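Aldolase (PDB 6VOP) belongs to the class II aldolase and adducin N-terminal domain family of AraD-like proteins, forms an assembly of four copies and is a putative aldolase of unassigned function. Local coordinates at residues A[16-19]-A[20-24]; A[142-145]-A[146-150]; A[184-187]-A[188-192]. The protein carries 2 engineered substitutions. All blocks are in the same frame, centred on the assembly; numbering follows the deposited sequence.

All three contacts are local, two within a helix and one where a loop turns into a helix, yet their surroundings set them apart. Contact 3, on helix 174-194, is buried, and its acidic side chains find partners in the same chain and in a neighbouring subunit. Contact 1 is partly buried: its isoleucine and phenylalanine pack helix 7-24 on helix 174-194, the helix that carries contact 3, while serines and an arginine line another side. At contact 2, on the surface, an aspartate caps the N-terminal end of helix 144-153 and forms a salt bridge with an arginine. Contacts 1 and 3 touch the same neighbouring subunit; contact 2 touches no other chain.

Contact 1 (A[16-19]-A[20-24]); sequences TRIA and SSFFQ
Ile-18 and Phe-22 run alongside one another from neighbouring turns of the helix. The touch is made by a branch of the isoleucine: CG2 of Ile-18 comes to 3.7 Å from CE2 of Phe-22, with CD2 a little farther off. The phenylalanine CG stands opposite its own carbonyl carbon (chi1 -80°), which leans the ring back along the helix toward the preceding turn. There CD2 of Phe-22 also passes 3.6 Å from O of Ile-18, an oblique approach to the ring.

The backbone shows the i to i+4 hydrogen bonding of an alpha-helix, with this i/i+4 side-chain pair on its inward side. N of Phe-22 donates to O of Ile-18 at 3.1 Å, so the pair that meets through its side chains is also joined through its main chain. Ser-20, Ser-21 and Phe-23 bond in the same way to Thr-16, Arg-17 and Ala-19. The guanidinium of Arg-17 has CG1 of Ile-18 at one face, about 4.0 Å from its plane and nearer the border of the group than its middle.

The Ile-18 and Phe-22 side of helix 7-24 packs on helix 174-194, where Ile-18 meets Leu-174 and Phe-22 meets Ala-178 and Glu-182. Phe-22 also reaches Val-97 and Leu-99 of strand 95-99, placing this helix against the sheet, while Ser-21 packs on Phe-23 of a neighbouring subunit.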
ATOM      1  N   THR A  16       2.381  -2.665 -21.366  1.00 32.21           N
ATOM      2  CA  THR A  16       3.117  -1.654 -20.615  1.00 26.67           C
ATOM      3  C   THR A  16       2.243  -1.025 -19.536  1.00 32.85           C
ATOM      4  O   THR A  16       2.685  -0.848 -18.393  1.00 32.70           O
ATOM      5  CB  THR A  16       3.642  -0.579 -21.568  1.00 33.61           C
ATOM      6  OG1 THR A  16       4.547  -1.172 -22.507  1.00 37.53           O
ATOM      7  CG2 THR A  16       4.361   0.519 -20.802  1.00 41.73           C
ATOM      8  N   ARG A  17       0.997  -0.690 -19.879  1.00 27.59           N
ATOM      9  CA  ARG A  17       0.105  -0.044 -18.921  1.00 34.73           C
ATOM     10  C   ARG A  17      -0.232  -0.980 -17.766  1.00 38.35           C
ATOM     11  O   ARG A  17      -0.155  -0.592 -16.594  1.00 43.72           O
ATOM     12  CB  ARG A  17      -1.167   0.427 -19.632  1.00 31.05           C
ATOM     13  CG  ARG A  17      -2.091   1.292 -18.787  1.00 37.54           C
ATOM     14  CD  ARG A  17      -3.359   0.544 -18.409  1.00 50.73           C
ATOM     15  NE  ARG A  17      -4.108   0.107 -19.583  1.00 58.28           N
ATOM     16  CZ  ARG A  17      -5.193  -0.659 -19.536  1.00 63.84           C
ATOM     17  NH1 ARG A  17      -5.658  -1.080 -18.366  1.00 66.74           N
ATOM     18  NH2 ARG A  17      -5.811  -1.009 -20.656  1.00 61.28           N
ATOM     19  N   ILE A  18      -0.600  -2.224 -18.081  1.00 31.86           N
ATOM     20  CA  ILE A  18      -0.952  -3.187 -17.042  1.00 30.61           C
ATOM     21  C   ILE A  18       0.261  -3.514 -16.177  1.00 30.53           C
ATOM     22  O   ILE A  18       0.145  -3.667 -14.953  1.00 26.02           O
ATOM     23  CB  ILE A  18      -1.562  -4.449 -17.682  1.00 34.48           C
ATOM     24  CG1 ILE A  18      -2.986  -4.163 -18.163  1.00 30.86           C
ATOM     25  CG2 ILE A  18      -1.553  -5.617 -16.709  1.00 22.38           C
ATOM     26  CD1 ILE A  18      -3.738  -5.396 -18.599  1.00 29.60           C
ATOM     27  N   ALA A  19       1.442  -3.616 -16.791  1.00 27.09           N
ATOM     28  CA  ALA A  19       2.654  -3.894 -16.023  1.00 27.15           C
ATOM     29  C   ALA A  19       2.931  -2.785 -15.017  1.00 29.67           C
ATOM     30  O   ALA A  19       3.251  -3.053 -13.852  1.00 30.87           O
ATOM     31  CB  ALA A  19       3.844  -4.077 -16.963  1.00 30.60           C
ATOM     32  N   SER A  20       2.812  -1.529 -15.455  1.00 34.51           N
ATOM     33  CA  SER A  20       3.041  -0.408 -14.550  1.00 38.89           C
ATOM     34  C   SER A  20       2.050  -0.429 -13.392  1.00 33.56           C
ATOM     35  O   SER A  20       2.416  -0.145 -12.245  1.00 28.26           O
ATOM     36  CB  SER A  20       2.948   0.906 -15.325  1.00 33.11           C
ATOM     37  OG  SER A  20       2.947   2.018 -14.452  1.00 51.69           O
ATOM     38  N   SER A  21       0.793  -0.774 -13.669  1.00 28.30           N
ATOM     39  CA  SER A  21      -0.210  -0.862 -12.612  1.00 28.14           C
ATOM     40  C   SER A  21       0.189  -1.877 -11.548  1.00 33.83           C
ATOM     41  O   SER A  21       0.082  -1.603 -10.348  1.00 33.05           O
ATOM     42  CB  SER A  21      -1.567  -1.218 -13.219  1.00 28.32           C
ATOM     43  OG  SER A  21      -2.585  -1.170 -12.242  1.00 35.12           O
ATOM     44  N   PHE A  22       0.649  -3.058 -11.971  1.00 31.41           N
ATOM     45  CA  PHE A  22       1.110  -4.059 -11.013  1.00 24.01           C
ATOM     46  C   PHE A  22       2.270  -3.532 -10.180  1.00 31.70           C
ATOM     47  O   PHE A  22       2.362  -3.812  -8.979  1.00 32.28           O
ATOM     48  CB  PHE A  22       1.521  -5.334 -11.745  1.00 22.49           C
ATOM     49  CG  PHE A  22       0.369  -6.208 -12.137  1.00 26.97           C
ATOM     50  CD1 PHE A  22      -0.710  -6.383 -11.284  1.00 34.19           C
ATOM     51  CD2 PHE A  22       0.364  -6.858 -13.360  1.00 23.50           C
ATOM     52  CE1 PHE A  22      -1.773  -7.189 -11.646  1.00 41.88           C
ATOM     53  CE2 PHE A  22      -0.694  -7.664 -13.727  1.00 29.94           C
ATOM     54  CZ  PHE A  22      -1.765  -7.829 -12.869  1.00 37.33           C
ATOM     55  N   PHE A  23       3.163  -2.760 -10.800  1.00 29.88           N
ATOM     56  CA  PHE A  23       4.352  -2.288 -10.101  1.00 29.35           C
ATOM     57  C   PHE A  23       4.008  -1.210  -9.079  1.00 36.25           C
ATOM     58  O   PHE A  23       4.491  -1.253  -7.941  1.00 43.65           O
ATOM     59  CB  PHE A  23       5.373  -1.776 -11.117  1.00 28.13           C
ATOM     60  CG  PHE A  23       6.654  -1.278 -10.505  1.00 29.66           C
ATOM     61  CD1 PHE A  23       7.679  -2.156 -10.197  1.00 36.56           C
ATOM     62  CD2 PHE A  23       6.840   0.072 -10.260  1.00 28.93           C
ATOM     63  CE1 PHE A  23       8.860  -1.697  -9.643  1.00 34.33           C
ATOM     64  CE2 PHE A  23       8.016   0.533  -9.708  1.00 30.23           C
ATOM     65  CZ  PHE A  23       9.026  -0.351  -9.401  1.00 29.07           C
ATOM     66  N   GLN A  24       3.168  -0.240  -9.462  1.00 29.92           N
ATOM     67  CA  GLN A  24       2.855   0.864  -8.558  1.00 38.19           C
ATOM     68  C   GLN A  24       1.993   0.415  -7.384  1.00 31.75           C
ATOM     69  O   GLN A  24       2.021   1.046  -6.322  1.00 33.70           O
ATOM     70  CB  GLN A  24       2.165   2.001  -9.318  1.00 33.78           C
ATOM     71  CG  GLN A  24       2.893   2.445 -10.583  1.00 58.28           C
ATOM     72  CD  GLN A  24       2.101   3.456 -11.400  1.00 62.73           C
ATOM     73  OE1 GLN A  24       2.257   4.667 -11.233  1.00 68.16           O
ATOM     74  NE2 GLN A  24       1.243   2.961 -12.287  1.00 60.08           N
TER

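Contact 2 (A[142-145]-A[146-150])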
ATOM      1  N   GLY A 142      14.168 -21.578 -13.712  1.00 45.13           N
ATOM      2  CA  GLY A 142      14.641 -21.950 -15.028  1.00 41.24           C
ATOM      3  C   GLY A 142      14.706 -23.440 -15.286  1.00 50.41           C
ATOM      4  O   GLY A 142      15.151 -23.842 -16.368  1.00 49.16           O
ATOM      5  N   ASP A 143      14.276 -24.268 -14.336  1.00 53.90           N
ATOM      6  CA  ASP A 143      14.344 -25.712 -14.507  1.00 60.10           C
ATOM      7  C   ASP A 143      13.384 -26.175 -15.596  1.00 56.25           C
ATOM      8  O   ASP A 143      12.303 -25.611 -15.786  1.00 54.70           O
ATOM      9  CB  ASP A 143      14.019 -26.423 -13.192  1.00 69.87           C
ATOM     10  CG  ASP A 143      14.547 -27.847 -13.147  1.00 77.29           C
ATOM     11  OD1 ASP A 143      15.619 -28.067 -12.546  1.00 76.98           O
ATOM     12  OD2 ASP A 143      13.887 -28.746 -13.706  1.00 81.35           O
ATOM     13  N   LYS A 144      13.797 -27.219 -16.319  1.00 59.58           N
ATOM     14  CA  LYS A 144      12.939 -27.800 -17.345  1.00 62.15           C
ATOM     15  C   LYS A 144      11.635 -28.323 -16.756  1.00 59.86           C
ATOM     16  O   LYS A 144      10.587 -28.252 -17.410  1.00 57.58           O
ATOM     17  CB  LYS A 144      13.676 -28.931 -18.066  1.00 66.10           C
ATOM     18  CG  LYS A 144      14.601 -28.479 -19.182  1.00 66.33           C
ATOM     19  CD  LYS A 144      15.109 -29.671 -19.980  1.00 70.18           C
ATOM     20  CE  LYS A 144      15.771 -29.236 -21.279  1.00 71.23           C
ATOM     21  NZ  LYS A 144      16.959 -28.370 -21.039  1.00 70.30           N
ATOM     22  N   ARG A 145      11.675 -28.842 -15.527  1.00 55.55           N
ATOM     23  CA  ARG A 145      10.511 -29.513 -14.960  1.00 51.54           C
ATOM     24  C   ARG A 145       9.409 -28.544 -14.551  1.00 46.92           C
ATOM     25  O   ARG A 145       8.270 -28.977 -14.350  1.00 39.07           O
ATOM     26  CB  ARG A 145      10.931 -30.364 -13.761  1.00 53.34           C
ATOM     27  CG  ARG A 145      11.711 -31.613 -14.139  1.00 51.97           C
ATOM     28  CD  ARG A 145      12.436 -32.192 -12.938  1.00 54.67           C
ATOM     29  NE  ARG A 145      13.390 -31.239 -12.379  1.00 56.95           N
ATOM     30  CZ  ARG A 145      14.117 -31.460 -11.290  1.00 52.95           C
ATOM     31  NH1 ARG A 145      14.001 -32.607 -10.634  1.00 48.78           N
ATOM     32  NH2 ARG A 145      14.958 -30.533 -10.854  1.00 54.75           N
ATOM     33  N   ILE A 146       9.712 -27.253 -14.414  1.00 48.89           N
ATOM     34  CA  ILE A 146       8.657 -26.281 -14.142  1.00 45.57           C
ATOM     35  C   ILE A 146       7.727 -26.166 -15.343  1.00 49.35           C
ATOM     36  O   ILE A 146       6.498 -26.206 -15.207  1.00 45.98           O
ATOM     37  CB  ILE A 146       9.262 -24.919 -13.763  1.00 37.56           C
ATOM     38  CG1 ILE A 146       9.954 -25.008 -12.401  1.00 42.89           C
ATOM     39  CG2 ILE A 146       8.187 -23.842 -13.758  1.00 32.42           C
ATOM     40  CD1 ILE A 146      10.597 -23.715 -11.954  1.00 45.70           C
ATOM     41  N   ALA A 147       8.303 -26.039 -16.541  1.00 52.91           N
ATOM     42  CA  ALA A 147       7.495 -25.958 -17.752  1.00 40.52           C
ATOM     43  C   ALA A 147       6.807 -27.283 -18.051  1.00 40.06           C
ATOM     44  O   ALA A 147       5.666 -27.300 -18.526  1.00 49.74           O
ATOM     45  CB  ALA A 147       8.365 -25.528 -18.933  1.00 36.84           C
ATOM     46  N   GLN A 148       7.486 -28.402 -17.782  1.00 39.19           N
ATOM     47  CA  GLN A 148       6.894 -29.710 -18.054  1.00 44.53           C
ATOM     48  C   GLN A 148       5.692 -29.972 -17.155  1.00 48.81           C
ATOM     49  O   GLN A 148       4.690 -30.542 -17.601  1.00 51.63           O
ATOM     50  CB  GLN A 148       7.942 -30.810 -17.880  1.00 38.21           C
ATOM     51  CG  GLN A 148       9.103 -30.723 -18.853  1.00 47.37           C
ATOM     52  CD  GLN A 148      10.279 -31.584 -18.434  1.00 54.07           C
ATOM     53  OE1 GLN A 148      10.211 -32.308 -17.439  1.00 48.70           O
ATOM     54  NE2 GLN A 148      11.368 -31.507 -19.191  1.00 57.24           N
ATOM     55  N   ASP A 149       5.774 -29.565 -15.886  1.00 43.58           N
ATOM     56  CA  ASP A 149       4.644 -29.749 -14.982  1.00 40.06           C
ATOM     57  C   ASP A 149       3.481 -28.847 -15.367  1.00 41.91           C
ATOM     58  O   ASP A 149       2.321 -29.278 -15.353  1.00 38.23           O
ATOM     59  CB  ASP A 149       5.075 -29.482 -13.541  1.00 44.32           C
ATOM     60  CG  ASP A 149       6.048 -30.520 -13.023  1.00 61.07           C
ATOM     61  OD1 ASP A 149       6.225 -31.559 -13.692  1.00 69.93           O
ATOM     62  OD2 ASP A 149       6.641 -30.292 -11.949  1.00 67.93           O
ATOM     63  N   LEU A 150       3.770 -27.590 -15.716  1.00 40.55           N
ATOM     64  CA  LEU A 150       2.710 -26.668 -16.110  1.00 32.40           C
ATOM     65  C   LEU A 150       2.016 -27.130 -17.382  1.00 38.99           C
ATOM     66  O   LEU A 150       0.822 -26.869 -17.566  1.00 46.39           O
ATOM     67  CB  LEU A 150       3.275 -25.260 -16.291  1.00 26.71           C
ATOM     68  CG  LEU A 150       3.503 -24.466 -15.003  1.00 29.21           C
ATOM     69  CD1 LEU A 150       4.193 -23.151 -15.300  1.00 26.71           C
ATOM     70  CD2 LEU A 150       2.186 -24.228 -14.284  1.00 24.10           C
TER
HETATM   71  O   HOH W   1      10.639 -24.239 -16.907  1.00 37.47           O
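Lys-144 and Gln-148 meet one turn apart, at the start of helix 144-153, and the glutamine can be followed outward along its whole length. CB of Gln-148 rests 3.7 Å from O of Lys-144, the oxygen to which the backbone N of Gln-148 donates. CG lies beside the backbone N (chi1 -63°), which lays the side chain back over the preceding turn and brings CG of Gln-148 to 3.2 Å from O of Lys-144. CD of Gln-148 stays close to that oxygen, 3.5 Å from O of Lys-144, and the amide then divides between two neighbours. NE2 of Gln-148 comes to 3.6 Å from CB of Lys-144, whereas OE1 of Gln-148 lies 3.7 Å from CG of Arg-145. The amide and guanidinium planes are turned 69° apart, and the glutamine meets the aliphatic part of the arginine.

The charged end of Arg-145 turns to Asp-143, the N-cap residue. NE and NH2 of Arg-145 grip the carboxylate side-on, one nitrogen to each oxygen, with NE 2.9 Å from OD2 of Asp-143. Both nitrogens approach from above the carboxylate plane, although the aspartate oxygens lie in the plane of the guanidinium. OD2 of Asp-143 also takes the backbone N-H of Arg-145 on its anti lone pair. One oxygen thus serves both the capping bond and the salt bridge, which would hold the carboxylate against the N-terminal end of the helix.

The helix belongs to a beta-alpha-beta unit, between strands 135-136 and 159-162. Ile-146 packs on Leu-162, and Leu-150 on Phe-160 and Val-136; both also meet Phe-82 of helix 80-89, while OD2 of Asp-149 is hydrogen-bonded to the hydroxyl of Tyr-139.

Contact 3 (A[184-187]-A[188-192]); sequences LEET and AKLIF
With chi1 at -64°, CG of Leu-190 stands beside its own backbone N and is carried back toward the carbonyl of Glu-186, one turn earlier. CG of Leu-190 comes to 3.3 Å from O of Glu-186, and its two methyl carbons spread at a greater distance from that oxygen. Ile-191 makes the same kind of approach one residue on: its CG1, opposite the carbonyl carbon (chi1 -73°), lies 3.4 Å from O of Thr-187. In both cases the branched side chain comes close to the carbonyl oxygen that accepts its own backbone N-H.

Lys-189 is turned differently. Its CB sits between two carbonyls, 3.4 Å from O of Glu-185 and equally near O of Glu-186, but its extended chain then runs away from the helix. The ammonium nitrogen NZ of Lys-189 stays 5.4 Å from OE2 of Glu-186, so their opposite charges are neighbours without a salt bridge.

The backbone bonds follow the i to i+4 pattern of an alpha-helix, here in the long helix 174-194 of the AraD-like fold. N of Ala-188 is bonded to O of Leu-184 at 3.0 Å, and the following three residues repeat the step.

The glutamate side chains leave the helix for partners elsewhere in the buried surroundings. Both carboxylate oxygens of Glu-185 are bonded within the chain, OE1 to the hydroxyl of Ser-104 and OE2 to the backbone N of Trp-103, tying the helix to the start of helix 102-107. OE1 of Glu-186 is instead bonded to the hydroxyl of Thr-102 of a neighbouring subunit, on which Lys-189 and Leu-190 also pack. Leu-184 lies on Pro-167 and Val-169 of strand 166-171.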
ATOM      1  N   LEU A 184      -6.728 -13.849  -7.058  1.00 28.39           N
ATOM      2  CA  LEU A 184      -5.994 -14.917  -6.387  1.00 31.24           C
ATOM      3  C   LEU A 184      -5.125 -14.358  -5.268  1.00 28.87           C
ATOM      4  O   LEU A 184      -5.159 -14.851  -4.134  1.00 27.90           O
ATOM      5  CB  LEU A 184      -5.148 -15.690  -7.397  1.00 29.23           C
ATOM      6  CG  LEU A 184      -4.109 -16.647  -6.808  1.00 28.54           C
ATOM      7  CD1 LEU A 184      -4.780 -17.740  -5.992  1.00 21.82           C
ATOM      8  CD2 LEU A 184      -3.251 -17.244  -7.910  1.00 23.33           C
ATOM      9  N   GLU A 185      -4.335 -13.324  -5.573  1.00 31.77           N
ATOM     10  CA  GLU A 185      -3.514 -12.680  -4.552  1.00 27.04           C
ATOM     11  C   GLU A 185      -4.376 -12.107  -3.436  1.00 34.55           C
ATOM     12  O   GLU A 185      -3.987 -12.133  -2.261  1.00 40.39           O
ATOM     13  CB  GLU A 185      -2.658 -11.585  -5.189  1.00 22.10           C
ATOM     14  CG  GLU A 185      -2.075 -10.584  -4.207  1.00 39.84           C
ATOM     15  CD  GLU A 185      -0.856 -11.115  -3.476  1.00 44.44           C
ATOM     16  OE1 GLU A 185      -0.482 -12.285  -3.703  1.00 49.33           O
ATOM     17  OE2 GLU A 185      -0.264 -10.356  -2.680  1.00 43.37           O
ATOM     18  N   GLU A 186      -5.554 -11.587  -3.784  1.00 37.38           N
ATOM     19  CA  GLU A 186      -6.463 -11.066  -2.771  1.00 33.16           C
ATOM     20  C   GLU A 186      -6.937 -12.173  -1.839  1.00 32.46           C
ATOM     21  O   GLU A 186      -7.038 -11.972  -0.623  1.00 40.60           O
ATOM     22  CB  GLU A 186      -7.650 -10.382  -3.448  1.00 32.97           C
ATOM     23  CG  GLU A 186      -8.753  -9.946  -2.506  1.00 42.34           C
ATOM     24  CD  GLU A 186      -8.450  -8.632  -1.819  1.00 53.60           C
ATOM     25  OE1 GLU A 186      -9.284  -8.191  -0.999  1.00 66.40           O
ATOM     26  OE2 GLU A 186      -7.383  -8.042  -2.094  1.00 50.14           O
ATOM     27  N   THR A 187      -7.217 -13.355  -2.390  1.00 27.14           N
ATOM     28  CA  THR A 187      -7.711 -14.454  -1.569  1.00 31.22           C
ATOM     29  C   THR A 187      -6.623 -14.992  -0.649  1.00 30.71           C
ATOM     30  O   THR A 187      -6.888 -15.293   0.522  1.00 29.32           O
ATOM     31  CB  THR A 187      -8.270 -15.559  -2.462  1.00 27.09           C
ATOM     32  OG1 THR A 187      -9.464 -15.086  -3.094  1.00 31.50           O
ATOM     33  CG2 THR A 187      -8.597 -16.802  -1.647  1.00 25.87           C
ATOM     34  N   ALA A 188      -5.393 -15.119  -1.153  1.00 22.83           N
ATOM     35  CA  ALA A 188      -4.289 -15.508  -0.282  1.00 32.08           C
ATOM     36  C   ALA A 188      -4.055 -14.469   0.806  1.00 31.83           C
ATOM     37  O   ALA A 188      -3.674 -14.820   1.928  1.00 40.18           O
ATOM     38  CB  ALA A 188      -3.015 -15.721  -1.099  1.00 29.21           C
ATOM     39  N   LYS A 189      -4.291 -13.193   0.495  1.00 28.65           N
ATOM     40  CA  LYS A 189      -4.162 -12.146   1.502  1.00 27.59           C
ATOM     41  C   LYS A 189      -5.217 -12.297   2.591  1.00 29.49           C
ATOM     42  O   LYS A 189      -4.939 -12.054   3.772  1.00 29.45           O
ATOM     43  CB  LYS A 189      -4.262 -10.773   0.839  1.00 28.86           C
ATOM     44  CG  LYS A 189      -3.993  -9.602   1.766  1.00 25.71           C
ATOM     45  CD  LYS A 189      -4.017  -8.288   1.000  1.00 26.11           C
ATOM     46  CE  LYS A 189      -3.620  -7.121   1.889  1.00 32.11           C
ATOM     47  NZ  LYS A 189      -3.689  -5.823   1.166  1.00 37.24           N
ATOM     48  N   LEU A 190      -6.433 -12.702   2.219  1.00 28.59           N
ATOM     49  CA  LEU A 190      -7.471 -12.914   3.222  1.00 31.12           C
ATOM     50  C   LEU A 190      -7.162 -14.116   4.103  1.00 35.49           C
ATOM     51  O   LEU A 190      -7.508 -14.117   5.290  1.00 39.83           O
ATOM     52  CB  LEU A 190      -8.829 -13.091   2.550  1.00 27.23           C
ATOM     53  CG  LEU A 190      -9.348 -11.879   1.779  1.00 36.28           C
ATOM     54  CD1 LEU A 190     -10.761 -12.131   1.282  1.00 40.42           C
ATOM     55  CD2 LEU A 190      -9.290 -10.639   2.651  1.00 31.51           C
ATOM     56  N   ILE A 191      -6.516 -15.141   3.542  1.00 28.87           N
ATOM     57  CA  ILE A 191      -6.177 -16.331   4.320  1.00 29.19           C
ATOM     58  C   ILE A 191      -5.306 -15.953   5.511  1.00 30.33           C
ATOM     59  O   ILE A 191      -5.597 -16.314   6.657  1.00 36.61           O
ATOM     60  CB  ILE A 191      -5.488 -17.377   3.425  1.00 25.87           C
ATOM     61  CG1 ILE A 191      -6.504 -18.026   2.485  1.00 31.11           C
ATOM     62  CG2 ILE A 191      -4.800 -18.433   4.272  1.00 24.68           C
ATOM     63  CD1 ILE A 191      -5.921 -19.117   1.618  1.00 24.29           C
ATOM     64  N   PHE A 192      -4.231 -15.207   5.258  1.00 30.46           N
ATOM     65  CA  PHE A 192      -3.332 -14.825   6.341  1.00 33.86           C
ATOM     66  C   PHE A 192      -3.979 -13.813   7.281  1.00 37.06           C
ATOM     67  O   PHE A 192      -3.691 -13.817   8.484  1.00 40.52           O
ATOM     68  CB  PHE A 192      -2.025 -14.282   5.763  1.00 25.03           C
ATOM     69  CG  PHE A 192      -1.172 -15.336   5.115  1.00 28.38           C
ATOM     70  CD1 PHE A 192      -0.324 -16.126   5.876  1.00 25.18           C
ATOM     71  CD2 PHE A 192      -1.228 -15.550   3.745  1.00 29.47           C
ATOM     72  CE1 PHE A 192       0.458 -17.103   5.286  1.00 26.10           C
ATOM     73  CE2 PHE A 192      -0.447 -16.525   3.147  1.00 30.37           C
ATOM     74  CZ  PHE A 192       0.397 -17.303   3.919  1.00 28.44           C
TER